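Long-range contact in monovalent Na+/H+ antiporter subunit D (Dietzia sp. DQ12-45-1b, PDB 7D3U), which is a membrane subunit of the Mrp complex, a bacterial antiporter that exchanges sodium ions for protons: residues 256-261 with 309-314. Residues are numbered along the deposited sequence; the frame is centred on the assembly and turned at random.
With LMT (dodecyl-beta-D-maltoside), chain R.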
loop_
_atom_site.group_PDB
_atom_site.type_symbol
_atom_site.label_atom_id
_atom_site.label_comp_id
_atom_site.label_asym_id
_atom_site.label_seq_id
_atom_site.Cartn_x
_atom_site.Cartn_y
_atom_site.Cartn_z
ATOM N N ALA A 256 3.955 12.659 2.385
ATOM C CA ALA A 256 4.378 12.947 3.748
ATOM C C ALA A 256 5.890 12.894 3.882
ATOM O O ALA A 256 6.486 13.747 4.545
ATOM C CB ALA A 256 3.729 11.966 4.715
ATOM N N ILE A 257 6.530 11.894 3.273
ATOM C CA ILE A 257 7.987 11.818 3.322
ATOM C C ILE A 257 8.597 13.051 2.673
ATOM O O ILE A 257 9.540 13.651 3.203
ATOM C CB ILE A 257 8.486 10.525 2.652
ATOM C CG1 ILE A 257 8.127 9.312 3.505
ATOM C CG2 ILE A 257 9.986 10.586 2.440
ATOM C CD1 ILE A 257 8.767 8.029 3.038
ATOM N N TYR A 258 8.052 13.458 1.524
ATOM C CA TYR A 258 8.542 14.653 0.848
ATOM C C TYR A 258 8.433 15.874 1.749
ATOM O O TYR A 258 9.417 16.589 1.966
ATOM C CB TYR A 258 7.767 14.878 -0.447
ATOM C CG TYR A 258 8.404 14.256 -1.663
ATOM C CD1 TYR A 258 8.472 12.880 -1.803
ATOM C CD2 TYR A 258 8.931 15.044 -2.672
ATOM C CE1 TYR A 258 9.048 12.307 -2.909
ATOM C CE2 TYR A 258 9.510 14.479 -3.783
ATOM C CZ TYR A 258 9.566 13.111 -3.896
ATOM O OH TYR A 258 10.142 12.537 -5.001
ATOM N N ARG A 259 7.239 16.123 2.290
ATOM C CA ARG A 259 7.028 17.314 3.105
ATOM C C ARG A 259 7.900 17.299 4.352
ATOM O O ARG A 259 8.491 18.323 4.716
ATOM C CB ARG A 259 5.554 17.430 3.488
ATOM C CG ARG A 259 5.220 18.680 4.273
ATOM C CD ARG A 259 5.172 19.887 3.364
ATOM N NE ARG A 259 3.946 19.921 2.577
ATOM C CZ ARG A 259 3.745 20.731 1.544
ATOM N NH1 ARG A 259 4.694 21.575 1.169
ATOM N NH2 ARG A 259 2.597 20.696 0.885
ATOM N N ILE A 260 8.004 16.148 5.017
ATOM C CA ILE A 260 8.769 16.071 6.255
ATOM C C ILE A 260 10.249 16.293 5.985
ATOM O O ILE A 260 10.895 17.119 6.638
ATOM C CB ILE A 260 8.520 14.726 6.960
ATOM C CG1 ILE A 260 7.094 14.670 7.499
ATOM C CG2 ILE A 260 9.499 14.539 8.092
ATOM C CD1 ILE A 260 6.712 15.884 8.289
ATOM N N TYR A 261 10.814 15.565 5.019
ATOM C CA TYR A 261 12.237 15.724 4.757
ATOM C C TYR A 261 12.565 17.074 4.139
ATOM O O TYR A 261 13.707 17.528 4.254
ATOM C CB TYR A 261 12.749 14.606 3.852
ATOM C CG TYR A 261 14.254 14.536 3.823
ATOM C CD1 TYR A 261 14.955 13.899 4.835
ATOM C CD2 TYR A 261 14.975 15.125 2.798
ATOM C CE1 TYR A 261 16.331 13.843 4.820
ATOM C CE2 TYR A 261 16.350 15.074 2.777
ATOM C CZ TYR A 261 17.023 14.431 3.789
ATOM O OH TYR A 261 18.395 14.376 3.770
ATOM N N GLY A 309 9.804 3.097 -5.064
ATOM C CA GLY A 309 11.237 3.326 -4.974
ATOM C C GLY A 309 11.717 4.355 -5.979
ATOM O O GLY A 309 12.637 5.128 -5.704
ATOM N N TYR A 310 11.104 4.367 -7.163
ATOM C CA TYR A 310 11.437 5.370 -8.174
ATOM C C TYR A 310 11.108 6.776 -7.687
ATOM O O TYR A 310 11.927 7.692 -7.798
ATOM C CB TYR A 310 10.678 5.081 -9.468
ATOM C CG TYR A 310 11.480 4.391 -10.541
ATOM C CD1 TYR A 310 12.238 5.120 -11.442
ATOM C CD2 TYR A 310 11.457 3.013 -10.670
ATOM C CE1 TYR A 310 12.961 4.497 -12.428
ATOM C CE2 TYR A 310 12.176 2.380 -11.655
ATOM C CZ TYR A 310 12.927 3.126 -12.531
ATOM O OH TYR A 310 13.648 2.493 -13.514
ATOM N N ILE A 311 9.897 6.963 -7.161
ATOM C CA ILE A 311 9.445 8.293 -6.762
ATOM C C ILE A 311 10.286 8.821 -5.611
ATOM O O ILE A 311 10.821 9.934 -5.667
ATOM C CB ILE A 311 7.953 8.265 -6.391
ATOM C CG1 ILE A 311 7.116 7.799 -7.575
ATOM C CG2 ILE A 311 7.505 9.632 -5.939
ATOM C CD1 ILE A 311 5.715 7.430 -7.196
ATOM N N LEU A 312 10.405 8.032 -4.542
ATOM C CA LEU A 312 11.145 8.472 -3.367
ATOM C C LEU A 312 12.602 8.767 -3.680
ATOM O O LEU A 312 13.249 9.497 -2.923
ATOM C CB LEU A 312 11.052 7.422 -2.264
ATOM C CG LEU A 312 9.779 7.502 -1.430
ATOM C CD1 LEU A 312 9.744 6.402 -0.385
ATOM C CD2 LEU A 312 9.652 8.868 -0.785
ATOM N N LEU A 313 13.134 8.218 -4.772
ATOM C CA LEU A 313 14.475 8.598 -5.197
ATOM C C LEU A 313 14.554 10.086 -5.502
ATOM O O LEU A 313 15.628 10.687 -5.397
ATOM C CB LEU A 313 14.889 7.779 -6.418
ATOM C CG LEU A 313 16.358 7.854 -6.819
ATOM C CD1 LEU A 313 17.231 7.365 -5.683
ATOM C CD2 LEU A 313 16.601 7.040 -8.074
ATOM N N GLY A 314 13.428 10.698 -5.872
ATOM C CA GLY A 314 13.422 12.126 -6.130
ATOM C C GLY A 314 13.734 12.958 -4.904
ATOM O O GLY A 314 14.238 14.078 -5.023
HETATM C C1B LMT R . 28.204 12.451 14.490
HETATM C C2B LMT R . 28.792 11.295 15.323
HETATM C C3B LMT R . 30.170 11.676 15.894
HETATM C C4B LMT R . 30.799 12.825 15.075
HETATM C C5B LMT R . 29.845 14.031 15.167
HETATM C C6B LMT R . 30.201 15.061 14.101
HETATM O O1B LMT R . 26.834 12.269 14.347
HETATM O O2B LMT R . 27.902 11.042 16.334
HETATM O O3B LMT R . 30.995 10.587 15.985
HETATM O "O4'" LMT R . 32.030 13.169 15.581
HETATM O O5B LMT R . 28.474 13.685 15.087
HETATM O O6B LMT R . 29.425 16.181 14.251
HETATM C "C1'" LMT R . 23.626 11.292 13.915
HETATM C "C2'" LMT R . 24.691 10.366 14.523
HETATM C "C3'" LMT R . 25.871 10.245 13.539
HETATM C "C4'" LMT R . 26.383 11.643 13.168
HETATM C "C5'" LMT R . 25.153 12.429 12.657
HETATM C "C6'" LMT R . 25.354 13.113 11.332
HETATM O "O1'" LMT R . 22.419 10.656 13.857
HETATM O "O2'" LMT R . 25.154 10.951 15.670
HETATM O "O3'" LMT R . 25.478 9.587 12.419
HETATM O "O5'" LMT R . 24.020 11.605 12.593
HETATM O "O6'" LMT R . 26.494 12.577 10.794
HETATM C C1 LMT R . 22.014 10.229 12.581
HETATM C C2 LMT R . 20.536 10.466 12.559
HETATM C C3 LMT R . 19.731 9.536 11.717
HETATM C C4 LMT R . 18.842 10.378 10.845
HETATM C C5 LMT R . 18.223 9.535 9.788
HETATM C C6 LMT R . 17.708 10.346 8.651
HETATM C C7 LMT R . 17.122 9.438 7.617
HETATM C C8 LMT R . 16.634 10.249 6.473
HETATM C C9 LMT R . 16.041 9.437 5.373
HETATM C C10 LMT R . 15.521 10.391 4.338
HETATM C C11 LMT R . 16.333 10.336 3.086
HETATM C C12 LMT R . 15.469 10.204 1.880
#
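The hydroxyl of Y258 gives a hydrogen bond to the backbone carbonyl of I311, with OH 2.8 Å from O. The oxygen lies at the edge of the tyrosine ring, in its plane. The donor stands above the carbonyl plane, 43° out of it. I311 O also accepts from G314 N, at 2.7 Å. The two donors come from opposite faces of the carbonyl plane, so a buried backbone oxygen is gripped twice. G314 CA lies 3.5 Å from Y258 OH. Beside the bond, I257 and L312 meet at about a right angle. I257 CG2 is 3.7 Å from L312 CD2, and the CD1 methyls of the two residues also touch. In I257, CG1 is anti to the carbonyl carbon (chi1 -70°), which leaves both branches able to meet the leucine. The contact joins helices 249-263 and 296-316, in spans predicted to cross the membrane, within the antiporter membrane domain shared with complex I. The short segments run nearly parallel, with axes 10.5 Å apart and crossing at -16°. L312 CD2 also approaches Y258 CE1 at 4.1 Å, obliquely to the ring. A phenylalanine in place of Y258 would probably keep much of the ring packing but leave I311 O without its donor from the other helix. Further out, L323 of helix 320-350 and L562 touch Y258, L217 of helix 204-221 packs on I257, and F279 of helix 272-292 meets L312. C11 of the dodecyl maltoside tail lies over one face of the Y261 ring, toward its rim.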